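Long-range contact in 83aa long hypothetical transcriptional regulator asnC (Sulfolobus tokodaii, PDB 2ZBC), which probably senses amino acids as a stand-alone RAM module of the Lrp/AsnC family of regulators, binding isoleucine: residues Ser3-Ile8 with Met72-Gly77. Sequence-based numbering, arbitrary orientation.
Sequences SAIVLI and MIIVEG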
ATOM      1  N   SER A   3     -12.257  10.010 -20.127  1.00 22.60           N
ATOM      2  CA  SER A   3     -10.972  10.536 -19.694  1.00 22.10           C
ATOM      3  C   SER A   3     -10.499   9.774 -18.452  1.00 18.49           C
ATOM      4  O   SER A   3     -11.284   9.434 -17.575  1.00 18.16           O
ATOM      5  CB  SER A   3     -11.090  12.015 -19.329  1.00 23.61           C
ATOM      6  OG  SER A   3     -11.742  12.790 -20.370  1.00 31.59           O
ATOM      7  N   ALA A   4      -9.199   9.557 -18.389  1.00 15.81           N
ATOM      8  CA  ALA A   4      -8.652   8.919 -17.263  1.00 13.85           C
ATOM      9  C   ALA A   4      -7.140   9.227 -17.185  1.00 13.23           C
ATOM     10  O   ALA A   4      -6.510   9.594 -18.178  1.00 13.39           O
ATOM     11  CB  ALA A   4      -8.920   7.450 -17.332  1.00 15.33           C
ATOM     12  N   ILE A   5      -6.612   9.073 -16.000  1.00 13.66           N
ATOM     13  CA  ILE A   5      -5.191   9.123 -15.789  1.00 15.02           C
ATOM     14  C   ILE A   5      -4.756   7.754 -15.362  1.00 14.39           C
ATOM     15  O   ILE A   5      -5.360   7.206 -14.423  1.00 13.55           O
ATOM     16  CB  ILE A   5      -4.904  10.113 -14.714  1.00 15.48           C
ATOM     17  CG1 ILE A   5      -5.317  11.523 -15.082  1.00 19.17           C
ATOM     18  CG2 ILE A   5      -3.385  10.121 -14.332  1.00 15.28           C
ATOM     19  CD1 ILE A   5      -4.554  12.105 -16.110  1.00 24.22           C
ATOM     20  N   VAL A   6      -3.755   7.166 -16.061  1.00 12.48           N
ATOM     21  CA  VAL A   6      -3.311   5.823 -15.791  1.00 13.13           C
ATOM     22  C   VAL A   6      -1.890   5.857 -15.240  1.00 14.36           C
ATOM     23  O   VAL A   6      -1.003   6.448 -15.847  1.00 16.34           O
ATOM     24  CB  VAL A   6      -3.343   4.953 -17.056  1.00 12.82           C
ATOM     25  CG1 VAL A   6      -2.988   3.542 -16.740  1.00 11.34           C
ATOM     26  CG2 VAL A   6      -4.761   4.985 -17.703  1.00 13.71           C
ATOM     27  N   LEU A   7      -1.704   5.251 -14.083  1.00 14.56           N
ATOM     28  CA  LEU A   7      -0.390   5.158 -13.451  1.00 13.72           C
ATOM     29  C   LEU A   7       0.215   3.783 -13.839  1.00 13.34           C
ATOM     30  O   LEU A   7      -0.401   2.720 -13.610  1.00 13.39           O
ATOM     31  CB  LEU A   7      -0.499   5.277 -11.929  1.00 15.09           C
ATOM     32  CG  LEU A   7      -1.277   6.522 -11.449  1.00 15.39           C
ATOM     33  CD1 LEU A   7      -1.543   6.503  -9.987  1.00 16.09           C
ATOM     34  CD2 LEU A   7      -0.510   7.762 -11.875  1.00 15.98           C
ATOM     35  N   ILE A   8       1.379   3.790 -14.459  1.00 13.05           N
ATOM     36  CA  ILE A   8       1.930   2.545 -15.004  1.00 13.00           C
ATOM     37  C   ILE A   8       3.174   2.194 -14.213  1.00 13.13           C
ATOM     38  O   ILE A   8       3.985   3.076 -13.951  1.00 12.46           O
ATOM     39  CB  ILE A   8       2.268   2.763 -16.458  1.00 12.55           C
ATOM     40  CG1 ILE A   8       0.993   3.066 -17.276  1.00 13.07           C
ATOM     41  CG2 ILE A   8       2.865   1.527 -17.052  1.00 14.39           C
ATOM     42  CD1 ILE A   8       1.324   3.455 -18.687  1.00 11.65           C
HETATM   43  N   MSE A  72      -7.357   5.793 -13.082  1.00 12.02           N
HETATM   44  CA  MSE A  72      -8.120   6.652 -12.266  1.00 12.27           C
HETATM   45  C   MSE A  72      -9.112   7.326 -13.245  1.00 11.71           C
HETATM   46  O   MSE A  72      -8.717   8.160 -14.043  1.00 11.44           O
HETATM   47  CB  MSE A  72      -7.181   7.692 -11.648  1.00 12.93           C
HETATM   48  CG  MSE A  72      -6.165   6.989 -10.639  1.00 12.22           C
HETATM   49 SE   MSE A  72      -5.151   8.398  -9.737  1.00 20.00          SE
HETATM   50  CE  MSE A  72      -4.030   8.844 -11.188  1.00 16.86           C
ATOM     51  N   ILE A  73     -10.352   6.914 -13.183  1.00 13.47           N
ATOM     52  CA  ILE A  73     -11.407   7.536 -13.976  1.00 13.40           C
ATOM     53  C   ILE A  73     -11.601   8.934 -13.456  1.00 13.16           C
ATOM     54  O   ILE A  73     -11.706   9.151 -12.256  1.00 14.21           O
ATOM     55  CB  ILE A  73     -12.752   6.708 -13.886  1.00 14.55           C
ATOM     56  CG1 ILE A  73     -12.531   5.256 -14.332  1.00 16.75           C
ATOM     57  CG2 ILE A  73     -13.820   7.411 -14.724  1.00 15.86           C
ATOM     58  CD1 ILE A  73     -12.162   5.160 -15.737  1.00 18.18           C
ATOM     59  N   ILE A  74     -11.612   9.919 -14.364  1.00 12.42           N
ATOM     60  CA  ILE A  74     -11.812  11.305 -14.055  1.00 13.35           C
ATOM     61  C   ILE A  74     -13.308  11.610 -13.944  1.00 15.23           C
ATOM     62  O   ILE A  74     -14.119  11.126 -14.753  1.00 12.80           O
ATOM     63  CB  ILE A  74     -11.162  12.196 -15.155  1.00 15.18           C
ATOM     64  CG1 ILE A  74      -9.645  12.212 -14.957  1.00 15.08           C
ATOM     65  CG2 ILE A  74     -11.581  13.667 -15.090  1.00 14.66           C
ATOM     66  CD1 ILE A  74      -8.907  12.641 -16.210  1.00 14.05           C
ATOM     67  N   VAL A  75     -13.651  12.405 -12.943  1.00 13.02           N
ATOM     68  CA  VAL A  75     -15.051  12.783 -12.673  1.00 14.12           C
ATOM     69  C   VAL A  75     -15.482  13.910 -13.655  1.00 12.42           C
ATOM     70  O   VAL A  75     -14.859  15.003 -13.703  1.00 12.02           O
ATOM     71  CB  VAL A  75     -15.293  13.321 -11.215  1.00 13.34           C
ATOM     72  CG1 VAL A  75     -16.746  13.825 -11.083  1.00 15.08           C
ATOM     73  CG2 VAL A  75     -15.063  12.167 -10.170  1.00 13.63           C
ATOM     74  N   GLU A  76     -16.406  13.578 -14.510  1.00 15.00           N
ATOM     75  CA  GLU A  76     -17.063  14.575 -15.400  1.00 16.18           C
ATOM     76  C   GLU A  76     -17.545  15.773 -14.609  1.00 15.79           C
ATOM     77  O   GLU A  76     -18.253  15.641 -13.630  1.00 17.47           O
ATOM     78  CB  GLU A  76     -18.215  13.911 -16.175  1.00 17.82           C
ATOM     79  CG  GLU A  76     -17.736  13.091 -17.385  1.00 21.51           C
ATOM     80  CD  GLU A  76     -18.882  12.443 -18.183  1.00 21.91           C
ATOM     81  OE1 GLU A  76     -19.934  12.293 -17.645  1.00 25.27           O
ATOM     82  OE2 GLU A  76     -18.687  12.137 -19.361  1.00 24.93           O
ATOM     83  N   GLY A  77     -17.109  16.940 -14.993  1.00 16.87           N
ATOM     84  CA  GLY A  77     -17.502  18.154 -14.301  1.00 18.04           C
ATOM     85  C   GLY A  77     -16.485  18.568 -13.222  1.00 18.21           C
ATOM     86  O   GLY A  77     -16.629  19.614 -12.571  1.00 17.85           O
TER
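I5 and M72 face each other as a hydrogen-bonded antiparallel pair, each giving its N-H to the other's carbonyl. I5 N lies 3.0 Å from M72 O, and the return bond from M72 N to I5 O is shorter, 2.8 Å; both donors are tilted about 20° from the carbonyl plane. Two residues along, I74 N reaches S3 O at 3.3 Å, nearly straight at the hydrogen but well above the carbonyl plane. Between them A4 and I73 form a non-hydrogen-bonded pair, with the 4.5 Å CA-CA spacing usual for one. On their face both residues pack on L52 of helix 49-60, where small alanine and apolar isoleucine fit beneath the helix.

The other face carries I5, L7, M72 and I74. The side chain of M72, modelled as selenomethionine and bent at chi3 (-75°), swings its CE methyl into the corner formed by two branched neighbours: it presses tightly on I5 CG2 at 3.5 Å and meets L7 CG at 3.6 Å. L7 curls round this methyl with both CD1 and CD2, a fit that suits a forked side chain; an alanine here would probably open a gap beside the methyl. I74 reaches toward strand 3-10, its CD1 lying near A4 N and touching I5 CG1 at 3.9 Å and S3 CB. S3 OG is hydrogen-bonded to E45, a polar finish at the strand's start.

A second subunit packs on this face, its L7 against L7, and the sheet runs on across the interface, where I74 joins an antiparallel ladder. Backbone bonds thus set the register of strand 3-10 against strand 66-75, while apolar side chains line both faces of this ferredoxin-like RAM sheet, one toward the helix, the other toward the partner chain.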